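Local coordinates for variable region-containing chitin-binding protein 3 (Branchiostoma floridae, PDB 1XT5) that probably binds chitin and may hydrolyse it, this piece being the immunoglobulin V-type domain of a lancelet immune-type receptor, at residues R49-Q61 and D71-S85. Numbering follows the deposited sequence.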
loop_
_atom_site.group_PDB
_atom_site.type_symbol
_atom_site.label_atom_id
_atom_site.label_comp_id
_atom_site.label_asym_id
_atom_site.label_seq_id
_atom_site.Cartn_x
_atom_site.Cartn_y
_atom_site.Cartn_z
ATOM N N ARG A 49 -7.786 -2.188 11.977
ATOM C CA ARG A 49 -9.245 -2.278 11.831
ATOM C C ARG A 49 -9.552 -2.136 10.330
ATOM O O ARG A 49 -10.016 -1.099 9.869
ATOM C CB ARG A 49 -9.957 -1.241 12.662
ATOM C CG ARG A 49 -9.726 -1.384 14.166
ATOM C CD ARG A 49 -10.683 -0.482 14.905
ATOM N NE ARG A 49 -10.289 0.802 15.291
ATOM C CZ ARG A 49 -9.941 2.039 15.234
ATOM N NH1 ARG A 49 -9.839 2.426 13.953
ATOM N NH2 ARG A 49 -9.675 2.887 16.211
ATOM N N SER A 50 -9.208 -3.201 9.611
ATOM C CA SER A 50 -9.162 -3.088 8.169
ATOM C C SER A 50 -9.397 -4.433 7.530
ATOM O O SER A 50 -9.412 -5.482 8.146
ATOM C CB SER A 50 -7.795 -2.524 7.720
ATOM O OG SER A 50 -6.798 -3.489 8.022
ATOM N N THR A 51 -9.555 -4.396 6.211
ATOM C CA THR A 51 -9.538 -5.561 5.359
ATOM C C THR A 51 -8.381 -5.426 4.364
ATOM O O THR A 51 -7.991 -4.328 3.941
ATOM C CB THR A 51 -10.885 -5.793 4.666
ATOM O OG1 THR A 51 -10.952 -7.120 4.145
ATOM C CG2 THR A 51 -11.111 -4.820 3.559
ATOM N N LYS A 52 -7.787 -6.558 3.982
ATOM C CA LYS A 52 -6.654 -6.550 3.070
ATOM C C LYS A 52 -7.053 -6.179 1.684
ATOM O O LYS A 52 -7.988 -6.749 1.106
ATOM C CB LYS A 52 -5.974 -7.943 3.075
ATOM C CG LYS A 52 -5.311 -8.279 4.379
ATOM C CD LYS A 52 -4.883 -9.753 4.334
ATOM C CE LYS A 52 -3.566 -9.920 3.611
ATOM N NZ LYS A 52 -2.869 -11.186 3.929
ATOM N N VAL A 53 -6.256 -5.288 1.068
ATOM C CA VAL A 53 -6.389 -4.947 -0.355
ATOM C C VAL A 53 -5.273 -5.625 -1.166
ATOM O O VAL A 53 -5.504 -6.283 -2.166
ATOM C CB VAL A 53 -6.411 -3.435 -0.557
ATOM C CG1 VAL A 53 -6.474 -3.086 -2.016
ATOM C CG2 VAL A 53 -7.567 -2.832 0.242
ATOM N N PHE A 54 -4.042 -5.411 -0.723
ATOM C CA PHE A 54 -2.851 -5.823 -1.408
ATOM C C PHE A 54 -1.773 -6.110 -0.379
ATOM O O PHE A 54 -1.652 -5.388 0.607
ATOM C CB PHE A 54 -2.393 -4.735 -2.388
ATOM C CG PHE A 54 -1.090 -5.047 -3.116
ATOM C CD1 PHE A 54 -1.132 -5.669 -4.361
ATOM C CD2 PHE A 54 0.136 -4.725 -2.547
ATOM C CE1 PHE A 54 0.061 -5.985 -5.003
ATOM C CE2 PHE A 54 1.336 -5.066 -3.174
ATOM C CZ PHE A 54 1.238 -5.676 -4.403
ATOM N N LYS A 55 -0.919 -7.076 -0.686
ATOM C CA LYS A 55 0.306 -7.303 0.065
ATOM C C LYS A 55 1.413 -7.687 -0.933
ATOM O O LYS A 55 1.146 -8.410 -1.904
ATOM C CB LYS A 55 0.163 -8.359 1.151
ATOM C CG LYS A 55 1.267 -8.474 2.187
ATOM C CD LYS A 55 0.976 -9.500 3.260
ATOM C CE LYS A 55 2.074 -9.620 4.274
ATOM N NZ LYS A 55 1.745 -10.634 5.331
ATOM N N GLY A 56 2.630 -7.260 -0.677
ATOM C CA GLY A 56 3.730 -7.672 -1.500
ATOM C C GLY A 56 5.070 -7.401 -0.885
ATOM O O GLY A 56 5.208 -6.590 0.030
ATOM N N ASN A 57 6.089 -8.065 -1.431
ATOM C CA ASN A 57 7.447 -7.804 -1.033
ATOM C C ASN A 57 8.392 -8.304 -2.131
ATOM O O ASN A 57 8.123 -9.307 -2.762
ATOM C CB ASN A 57 7.852 -8.492 0.288
ATOM C CG ASN A 57 7.656 -9.986 0.328
ATOM O OD1 ASN A 57 6.611 -10.519 0.641
ATOM N ND2 ASN A 57 8.730 -10.723 -0.008
ATOM N N TYR A 58 9.506 -7.614 -2.310
ATOM C CA TYR A 58 10.571 -8.180 -3.132
ATOM C C TYR A 58 11.103 -9.452 -2.460
ATOM O O TYR A 58 11.139 -9.531 -1.229
ATOM C CB TYR A 58 11.734 -7.194 -3.247
ATOM C CG TYR A 58 11.408 -5.968 -4.061
ATOM C CD1 TYR A 58 11.376 -4.711 -3.485
ATOM C CD2 TYR A 58 11.132 -6.040 -5.409
ATOM C CE1 TYR A 58 11.105 -3.579 -4.210
ATOM C CE2 TYR A 58 10.840 -4.901 -6.148
ATOM C CZ TYR A 58 10.810 -3.681 -5.550
ATOM O OH TYR A 58 10.499 -2.547 -6.260
ATOM N N ASN A 59 11.523 -10.388 -3.249
ATOM C CA ASN A 59 12.174 -11.577 -2.732
ATOM C C ASN A 59 13.652 -11.277 -2.570
ATOM O O ASN A 59 14.267 -10.488 -3.271
ATOM C CB ASN A 59 11.953 -12.753 -3.663
ATOM C CG ASN A 59 10.478 -13.184 -3.626
ATOM O OD1 ASN A 59 9.821 -13.069 -2.599
ATOM N ND2 ASN A 59 10.018 -13.720 -4.757
ATOM N N TRP A 60 14.240 -12.005 -1.637
ATOM C CA TRP A 60 15.648 -11.879 -1.299
ATOM C C TRP A 60 16.461 -12.402 -2.466
ATOM O O TRP A 60 16.082 -13.428 -3.016
ATOM C CB TRP A 60 15.900 -12.741 -0.053
ATOM C CG TRP A 60 17.300 -12.784 0.372
ATOM C CD1 TRP A 60 17.985 -11.837 1.064
ATOM C CD2 TRP A 60 18.220 -13.858 0.118
ATOM N NE1 TRP A 60 19.289 -12.240 1.271
ATOM C CE2 TRP A 60 19.445 -13.490 0.695
ATOM C CE3 TRP A 60 18.020 -15.076 -0.562
ATOM C CZ2 TRP A 60 20.525 -14.352 0.604
ATOM C CZ3 TRP A 60 19.096 -15.936 -0.651
ATOM C CH2 TRP A 60 20.276 -15.530 -0.068
ATOM N N GLN A 61 17.495 -11.650 -2.757
ATOM C CA GLN A 61 18.421 -11.866 -3.870
ATOM C C GLN A 61 19.779 -12.291 -3.322
ATOM O O GLN A 61 20.429 -13.122 -3.951
ATOM C CB GLN A 61 18.517 -10.632 -4.749
ATOM C CG GLN A 61 18.256 -10.799 -6.239
ATOM C CD GLN A 61 16.840 -11.070 -6.691
ATOM O OE1 GLN A 61 16.569 -11.376 -7.875
ATOM N NE2 GLN A 61 15.780 -11.005 -5.880
ATOM N N ASP A 71 10.861 -10.659 -9.403
ATOM C CA ASP A 71 11.148 -11.644 -8.376
ATOM C C ASP A 71 10.578 -11.088 -7.067
ATOM O O ASP A 71 11.277 -10.570 -6.227
ATOM C CB ASP A 71 12.634 -11.882 -8.241
ATOM C CG ASP A 71 12.918 -13.087 -7.345
ATOM O OD1 ASP A 71 11.986 -13.786 -6.943
ATOM O OD2 ASP A 71 14.137 -13.275 -7.129
ATOM N N SER A 72 9.259 -11.187 -6.953
ATOM C CA SER A 72 8.545 -10.584 -5.859
ATOM C C SER A 72 7.273 -11.381 -5.609
ATOM O O SER A 72 6.737 -12.011 -6.524
ATOM C CB SER A 72 8.184 -9.128 -6.148
ATOM O OG SER A 72 7.342 -9.010 -7.261
ATOM N N TYR A 73 6.756 -11.234 -4.415
ATOM C CA TYR A 73 5.401 -11.637 -4.024
ATOM C C TYR A 73 4.492 -10.431 -4.182
ATOM O O TYR A 73 4.809 -9.379 -3.650
ATOM C CB TYR A 73 5.403 -12.073 -2.551
ATOM C CG TYR A 73 4.006 -12.191 -1.972
ATOM C CD1 TYR A 73 3.090 -13.068 -2.461
ATOM C CD2 TYR A 73 3.643 -11.370 -0.889
ATOM C CE1 TYR A 73 1.819 -13.173 -1.926
ATOM C CE2 TYR A 73 2.362 -11.485 -0.355
ATOM C CZ TYR A 73 1.448 -12.360 -0.849
ATOM O OH TYR A 73 0.188 -12.443 -0.285
ATOM N N LYS A 74 3.382 -10.621 -4.891
ATOM C CA LYS A 74 2.361 -9.591 -5.017
ATOM C C LYS A 74 1.016 -10.273 -5.011
ATOM O O LYS A 74 0.814 -11.199 -5.806
ATOM C CB LYS A 74 2.526 -8.768 -6.289
ATOM C CG LYS A 74 3.801 -7.964 -6.347
ATOM C CD LYS A 74 3.845 -7.012 -7.538
ATOM C CE LYS A 74 5.121 -6.226 -7.559
ATOM N NZ LYS A 74 5.213 -5.215 -8.621
ATOM N N GLU A 75 0.086 -9.820 -4.188
ATOM C CA GLU A 75 -1.234 -10.435 -4.128
ATOM C C GLU A 75 -2.279 -9.397 -3.800
ATOM O O GLU A 75 -2.085 -8.557 -2.913
ATOM C CB GLU A 75 -1.250 -11.552 -3.089
ATOM C CG GLU A 75 -2.548 -12.327 -3.028
ATOM C CD GLU A 75 -2.517 -13.610 -2.255
ATOM O OE1 GLU A 75 -1.515 -13.859 -1.556
ATOM O OE2 GLU A 75 -3.551 -14.339 -2.321
ATOM N N SER A 76 -3.423 -9.476 -4.479
ATOM C CA SER A 76 -4.619 -8.713 -4.128
ATOM C C SER A 76 -5.662 -9.654 -3.545
ATOM O O SER A 76 -5.666 -10.859 -3.805
ATOM C CB SER A 76 -5.177 -8.004 -5.330
ATOM O OG SER A 76 -5.438 -8.853 -6.444
ATOM N N PHE A 77 -6.543 -9.083 -2.706
ATOM C CA PHE A 77 -7.387 -9.876 -1.830
ATOM C C PHE A 77 -8.849 -9.535 -1.891
ATOM O O PHE A 77 -9.250 -8.401 -2.150
ATOM C CB PHE A 77 -6.934 -9.741 -0.343
ATOM C CG PHE A 77 -5.547 -10.261 -0.093
ATOM C CD1 PHE A 77 -4.457 -9.424 -0.240
ATOM C CD2 PHE A 77 -5.357 -11.587 0.299
ATOM C CE1 PHE A 77 -3.172 -9.849 -0.040
ATOM C CE2 PHE A 77 -4.070 -12.018 0.488
ATOM C CZ PHE A 77 -2.998 -11.167 0.324
ATOM N N GLY A 78 -9.700 -10.555 -1.609
ATOM C CA GLY A 78 -11.091 -10.286 -1.372
ATOM C C GLY A 78 -11.746 -9.627 -2.570
ATOM O O GLY A 78 -11.582 -10.044 -3.715
ATOM N N ASP A 79 -12.554 -8.606 -2.276
ATOM C CA ASP A 79 -13.259 -7.920 -3.316
ATOM C C ASP A 79 -12.336 -7.167 -4.260
ATOM O O ASP A 79 -12.794 -6.662 -5.267
ATOM C CB ASP A 79 -14.242 -6.941 -2.650
ATOM C CG ASP A 79 -15.423 -7.671 -2.030
ATOM O OD1 ASP A 79 -15.717 -8.823 -2.288
ATOM O OD2 ASP A 79 -16.034 -6.958 -1.237
ATOM N N PHE A 80 -11.063 -7.043 -3.919
ATOM C CA PHE A 80 -10.093 -6.320 -4.720
ATOM C C PHE A 80 -9.287 -7.211 -5.629
ATOM O O PHE A 80 -8.472 -6.719 -6.383
ATOM C CB PHE A 80 -9.120 -5.510 -3.819
ATOM C CG PHE A 80 -9.900 -4.616 -2.845
ATOM C CD1 PHE A 80 -10.181 -5.102 -1.582
ATOM C CD2 PHE A 80 -10.311 -3.399 -3.257
ATOM C CE1 PHE A 80 -10.947 -4.382 -0.692
ATOM C CE2 PHE A 80 -11.092 -2.612 -2.367
ATOM C CZ PHE A 80 -11.364 -3.146 -1.124
ATOM N N LEU A 81 -9.485 -8.517 -5.495
ATOM C CA LEU A 81 -8.685 -9.460 -6.269
ATOM C C LEU A 81 -8.906 -9.180 -7.714
ATOM O O LEU A 81 -10.024 -9.108 -8.200
ATOM C CB LEU A 81 -9.036 -10.908 -5.899
ATOM C CG LEU A 81 -8.027 -11.969 -6.293
ATOM C CD1 LEU A 81 -8.278 -13.254 -5.470
ATOM C CD2 LEU A 81 -7.992 -12.335 -7.760
ATOM N N GLY A 82 -7.816 -9.076 -8.454
ATOM C CA GLY A 82 -7.833 -8.756 -9.807
ATOM C C GLY A 82 -8.036 -7.321 -10.211
ATOM O O GLY A 82 -7.994 -7.004 -11.410
ATOM N N ARG A 83 -8.259 -6.435 -9.285
ATOM C CA ARG A 83 -8.442 -5.018 -9.507
ATOM C C ARG A 83 -7.375 -4.148 -8.887
ATOM O O ARG A 83 -7.193 -3.004 -9.327
ATOM C CB ARG A 83 -9.797 -4.525 -8.957
ATOM C CG ARG A 83 -10.955 -5.275 -9.536
ATOM C CD ARG A 83 -12.299 -4.696 -9.194
ATOM N NE ARG A 83 -12.656 -4.608 -7.803
ATOM C CZ ARG A 83 -12.777 -3.519 -7.008
ATOM N NH1 ARG A 83 -12.492 -2.322 -7.464
ATOM N NH2 ARG A 83 -13.168 -3.665 -5.772
ATOM N N ALA A 84 -6.633 -4.639 -7.920
ATOM C CA ALA A 84 -5.650 -3.870 -7.202
ATOM C C ALA A 84 -4.242 -4.330 -7.611
ATOM O O ALA A 84 -3.960 -5.533 -7.632
ATOM C CB ALA A 84 -5.843 -4.070 -5.700
ATOM N N SER A 85 -3.353 -3.381 -7.847
ATOM C CA SER A 85 -1.981 -3.716 -8.206
ATOM C C SER A 85 -1.033 -2.645 -7.674
ATOM O O SER A 85 -1.437 -1.503 -7.485
ATOM C CB SER A 85 -1.854 -3.903 -9.727
ATOM O OG SER A 85 -2.166 -2.729 -10.449
HETATM O O HOH W 1 -0.767 -12.592 2.387
HETATM O O HOH W 2 13.643 -9.003 -5.761
HETATM O O HOH W 3 14.980 -14.679 -4.927
#
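Lys52 lies across one face of the Phe77 ring: its CE sits 3.6 Å from the centroid of that ring as a CH-pi contact, and NZ follows as an off-centre cation-pi partner. The lysine reaches this place by a bend at chi3 (82°). Glu75 CG covers the opposite face of the same ring, whose edge is met by Lys55 N. On the inner side, Val53 sets CG2 over the Phe80 ring, 3.9 Å from its centroid, while Val53 CG1 touches Ala84 CB at 3.9 Å; Phe80 also packs on Leu96 and Tyr107. Phe54 CZ rests 3.8 Å from Lys74 CB.

Behind these side chains runs an antiparallel ladder between strands 50-58 and 72-76. Lys55 and Glu75 form one hydrogen-bonded pair, Asn57 and Tyr73 the next, and Asn59 N continues to Asp71 O. Val53 and Phe54 form a classic beta bulge opposite Trp41, and Phe77 N bonds to Val53 O from above the carbonyl plane.

Beyond the strand ends, Asn59 ND2 gives Asp71 OD1 a nearly straight bond (2.9 Å, 171°), reaching it from above the carboxylate plane. Gln61 NE2 adds only a weak bond to Asp71 OD2, which also accepts from a water. Back within the strand, on the side of Phe77, Tyr73 OH donates to Glu75 OE1 at 2.6 Å and takes a proton from a second water, itself bonded to Lys52 NZ.

Strands 50-58 and 72-76 correspond to C' and C'' of a V-set domain, with 72-76 at the sheet edge; constant-type (C1) domains lack this hairpin. Glu75 OE1, 6.3 Å from Lys52 NZ and not touching it, may add weak long-range attraction. Rings, aliphatic chains and charges thus mix on the Lys55/Tyr73 face, while Val53, Phe54, Phe80 and Ala84 bury apolar surface.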